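PDB 3F4L: putative oxidoreductase yhhX from Escherichia coli K-12, which probably acts as an NADP-dependent dehydrogenase of the Gfo/Idh/MocA family, perhaps oxidising scyllo-inositol. Local coordinates for residues F172-D181 with N325-F333. Sequence-based numbering, arbitrary orientation.
Sequences FYGLGVHTMD and NLEILERGF
The helical segments 172-181 and 325-331 pack with their axes 10.3 Å apart at closest approach and their N-to-C directions at 139°; the CA of Y173 lies nearest that of L329, and the CA of D181 nearest that of N325. L329 is the knob of a knobs-into-holes contact, received by F172, Y173, V177 and M180. Its CD2 methyl stands 3.6 Å from the centroid of the F172 ring, almost on the ring normal, a CH-pi contact, while CB makes a second one over the face of the Y173 ring, offset toward the rim. F172 turns its ring toward this methyl through a chi1 of -168°, which sets CG beside the carbonyl carbon. With an alanine here, L329 CD2 would probably lose its aromatic cover and a gap would open beside F333. The Y173 and F333 rings meet rim to rim, CE1 of Y173 lying 3.5 Å from CE2 of F333. M180, a selenomethionine, bends at chi3 (-64°) to bring CE tightly against L329 CD2, and its SE lies 3.3 Å from I328 CG2. D181 forms a salt bridge with R126. Both helices belong to the C-terminal alpha/beta domain and lie against its large mixed sheet: F172 and F333 touch strand 192-198, M180 and I328 strand 209-216.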
loop_
_atom_site.group_PDB
_atom_site.type_symbol
_atom_site.label_atom_id
_atom_site.label_comp_id
_atom_site.label_asym_id
_atom_site.label_seq_id
_atom_site.Cartn_x
_atom_site.Cartn_y
_atom_site.Cartn_z
ATOM N N PHE A 172 -9.309 12.244 -6.588
ATOM C CA PHE A 172 -10.054 11.544 -5.546
ATOM C C PHE A 172 -11.551 11.541 -5.851
ATOM O O PHE A 172 -12.194 10.489 -5.828
ATOM C CB PHE A 172 -9.779 12.174 -4.177
ATOM C CG PHE A 172 -10.273 11.343 -3.020
ATOM C CD1 PHE A 172 -10.196 9.956 -3.065
ATOM C CD2 PHE A 172 -10.782 11.946 -1.877
ATOM C CE1 PHE A 172 -10.618 9.181 -1.985
ATOM C CE2 PHE A 172 -11.204 11.179 -0.791
ATOM C CZ PHE A 172 -11.121 9.800 -0.845
ATOM N N TYR A 173 -12.110 12.706 -6.163
ATOM C CA TYR A 173 -13.527 12.771 -6.512
ATOM C C TYR A 173 -13.721 12.117 -7.877
ATOM O O TYR A 173 -14.664 11.355 -8.087
ATOM C CB TYR A 173 -14.015 14.223 -6.586
ATOM C CG TYR A 173 -14.646 14.753 -5.310
ATOM C CD1 TYR A 173 -13.864 15.143 -4.215
ATOM C CD2 TYR A 173 -16.029 14.849 -5.196
ATOM C CE1 TYR A 173 -14.462 15.614 -3.035
ATOM C CE2 TYR A 173 -16.634 15.312 -4.034
ATOM C CZ TYR A 173 -15.854 15.689 -2.960
ATOM O OH TYR A 173 -16.480 16.116 -1.818
ATOM N N GLY A 174 -12.806 12.411 -8.793
ATOM C CA GLY A 174 -12.892 11.887 -10.148
ATOM C C GLY A 174 -12.827 10.381 -10.327
ATOM O O GLY A 174 -13.693 9.796 -10.979
ATOM N N LEU A 175 -11.815 9.745 -9.754
ATOM C CA LEU A 175 -11.658 8.300 -9.889
ATOM C C LEU A 175 -11.993 7.523 -8.629
ATOM O O LEU A 175 -12.450 6.372 -8.692
ATOM C CB LEU A 175 -10.228 7.960 -10.315
ATOM C CG LEU A 175 -9.935 8.113 -11.805
ATOM C CD1 LEU A 175 -10.839 7.176 -12.592
ATOM C CD2 LEU A 175 -10.164 9.548 -12.231
ATOM N N GLY A 176 -11.747 8.143 -7.486
ATOM C CA GLY A 176 -12.027 7.488 -6.224
ATOM C C GLY A 176 -13.485 7.111 -6.085
ATOM O O GLY A 176 -13.816 6.102 -5.455
ATOM N N VAL A 177 -14.367 7.913 -6.674
ATOM C CA VAL A 177 -15.796 7.634 -6.584
ATOM C C VAL A 177 -16.098 6.215 -7.074
ATOM O O VAL A 177 -16.940 5.522 -6.498
ATOM C CB VAL A 177 -16.643 8.682 -7.386
ATOM C CG1 VAL A 177 -16.438 8.518 -8.897
ATOM C CG2 VAL A 177 -18.124 8.534 -7.030
ATOM N N HIS A 178 -15.389 5.775 -8.115
ATOM C CA HIS A 178 -15.581 4.437 -8.681
ATOM C C HIS A 178 -14.875 3.322 -7.912
ATOM O O HIS A 178 -15.458 2.284 -7.627
ATOM C CB HIS A 178 -15.077 4.398 -10.114
ATOM C CG HIS A 178 -15.936 5.149 -11.073
ATOM N ND1 HIS A 178 -15.426 6.067 -11.964
ATOM C CD2 HIS A 178 -17.266 5.084 -11.316
ATOM C CE1 HIS A 178 -16.405 6.534 -12.720
ATOM N NE2 HIS A 178 -17.532 5.954 -12.346
ATOM N N THR A 179 -13.603 3.527 -7.608
ATOM C CA THR A 179 -12.864 2.512 -6.897
ATOM C C THR A 179 -13.376 2.315 -5.474
ATOM O O THR A 179 -13.449 1.184 -5.004
ATOM C CB THR A 179 -11.357 2.825 -6.931
ATOM O OG1 THR A 179 -11.121 4.159 -6.468
ATOM C CG2 THR A 179 -10.843 2.698 -8.362
HETATM N N MSE A 180 -13.765 3.393 -4.796
HETATM C CA MSE A 180 -14.289 3.244 -3.437
HETATM C C MSE A 180 -15.667 2.591 -3.470
HETATM O O MSE A 180 -16.024 1.844 -2.565
HETATM C CB MSE A 180 -14.370 4.594 -2.708
HETATM C CG MSE A 180 -13.018 5.177 -2.307
HETATM SE SE MSE A 180 -13.195 6.324 -0.737
HETATM C CE MSE A 180 -14.331 7.680 -1.513
ATOM N N ASP A 181 -16.445 2.886 -4.508
ATOM C CA ASP A 181 -17.771 2.286 -4.654
ATOM C C ASP A 181 -17.656 0.760 -4.729
ATOM O O ASP A 181 -18.475 0.039 -4.158
ATOM C CB ASP A 181 -18.461 2.791 -5.919
ATOM C CG ASP A 181 -19.751 2.051 -6.203
ATOM O OD1 ASP A 181 -20.766 2.320 -5.515
ATOM O OD2 ASP A 181 -19.746 1.187 -7.105
ATOM N N ASN A 325 -20.253 6.784 0.215
ATOM C CA ASN A 325 -19.259 7.230 -0.765
ATOM C C ASN A 325 -19.092 8.755 -0.720
ATOM O O ASN A 325 -17.977 9.269 -0.580
ATOM C CB ASN A 325 -19.687 6.780 -2.169
ATOM C CG ASN A 325 -18.545 6.770 -3.160
ATOM O OD1 ASN A 325 -18.380 5.807 -3.917
ATOM N ND2 ASN A 325 -17.759 7.837 -3.179
ATOM N N LEU A 326 -20.202 9.476 -0.838
ATOM C CA LEU A 326 -20.173 10.935 -0.802
ATOM C C LEU A 326 -19.570 11.475 0.492
ATOM O O LEU A 326 -18.806 12.443 0.476
ATOM C CB LEU A 326 -21.587 11.493 -0.970
ATOM C CG LEU A 326 -22.156 11.591 -2.392
ATOM C CD1 LEU A 326 -21.853 10.318 -3.181
ATOM C CD2 LEU A 326 -23.670 11.829 -2.296
ATOM N N GLU A 327 -19.922 10.860 1.616
ATOM C CA GLU A 327 -19.405 11.307 2.908
ATOM C C GLU A 327 -17.892 11.109 2.997
ATOM O O GLU A 327 -17.164 12.001 3.442
ATOM C CB GLU A 327 -20.095 10.547 4.042
ATOM C CG GLU A 327 -19.723 11.028 5.420
ATOM C CD GLU A 327 -20.421 10.245 6.512
ATOM O OE1 GLU A 327 -21.651 10.050 6.420
ATOM O OE2 GLU A 327 -19.741 9.831 7.474
ATOM N N ILE A 328 -17.422 9.939 2.567
ATOM C CA ILE A 328 -15.992 9.645 2.596
ATOM C C ILE A 328 -15.221 10.644 1.727
ATOM O O ILE A 328 -14.193 11.170 2.139
ATOM C CB ILE A 328 -15.708 8.190 2.127
ATOM C CG1 ILE A 328 -16.249 7.199 3.178
ATOM C CG2 ILE A 328 -14.201 7.983 1.948
ATOM C CD1 ILE A 328 -16.169 5.711 2.786
ATOM N N LEU A 329 -15.725 10.918 0.527
ATOM C CA LEU A 329 -15.064 11.869 -0.353
ATOM C C LEU A 329 -14.982 13.260 0.292
ATOM O O LEU A 329 -13.916 13.886 0.310
ATOM C CB LEU A 329 -15.808 11.951 -1.695
ATOM C CG LEU A 329 -15.651 10.727 -2.605
ATOM C CD1 LEU A 329 -16.542 10.854 -3.831
ATOM C CD2 LEU A 329 -14.179 10.605 -3.018
ATOM N N GLU A 330 -16.099 13.729 0.838
ATOM C CA GLU A 330 -16.144 15.047 1.473
ATOM C C GLU A 330 -15.189 15.170 2.644
ATOM O O GLU A 330 -14.432 16.132 2.739
ATOM C CB GLU A 330 -17.559 15.371 1.977
ATOM C CG GLU A 330 -18.639 15.416 0.908
ATOM C CD GLU A 330 -19.940 16.020 1.424
ATOM O OE1 GLU A 330 -20.405 15.606 2.512
ATOM O OE2 GLU A 330 -20.500 16.907 0.737
ATOM N N ARG A 331 -15.232 14.195 3.545
ATOM C CA ARG A 331 -14.385 14.226 4.726
ATOM C C ARG A 331 -12.895 14.074 4.427
ATOM O O ARG A 331 -12.062 14.223 5.318
ATOM C CB ARG A 331 -14.850 13.168 5.731
ATOM C CG ARG A 331 -16.284 13.414 6.225
ATOM C CD ARG A 331 -16.578 12.642 7.507
ATOM N NE ARG A 331 -15.693 13.071 8.582
ATOM C CZ ARG A 331 -15.644 12.511 9.786
ATOM N NH1 ARG A 331 -16.435 11.486 10.076
ATOM N NH2 ARG A 331 -14.803 12.981 10.702
ATOM N N GLY A 332 -12.559 13.798 3.174
ATOM C CA GLY A 332 -11.160 13.670 2.818
ATOM C C GLY A 332 -10.527 15.052 2.810
ATOM O O GLY A 332 -9.312 15.194 2.935
ATOM N N PHE A 333 -11.362 16.075 2.670
ATOM C CA PHE A 333 -10.890 17.455 2.641
ATOM C C PHE A 333 -11.314 18.205 3.908
ATOM O O PHE A 333 -11.284 19.434 3.967
ATOM C CB PHE A 333 -11.422 18.144 1.376
ATOM C CG PHE A 333 -10.930 17.511 0.106
ATOM C CD1 PHE A 333 -9.638 17.749 -0.353
ATOM C CD2 PHE A 333 -11.726 16.609 -0.589
ATOM C CE1 PHE A 333 -9.149 17.095 -1.479
ATOM C CE2 PHE A 333 -11.241 15.949 -1.716
ATOM C CZ PHE A 333 -9.950 16.194 -2.160
#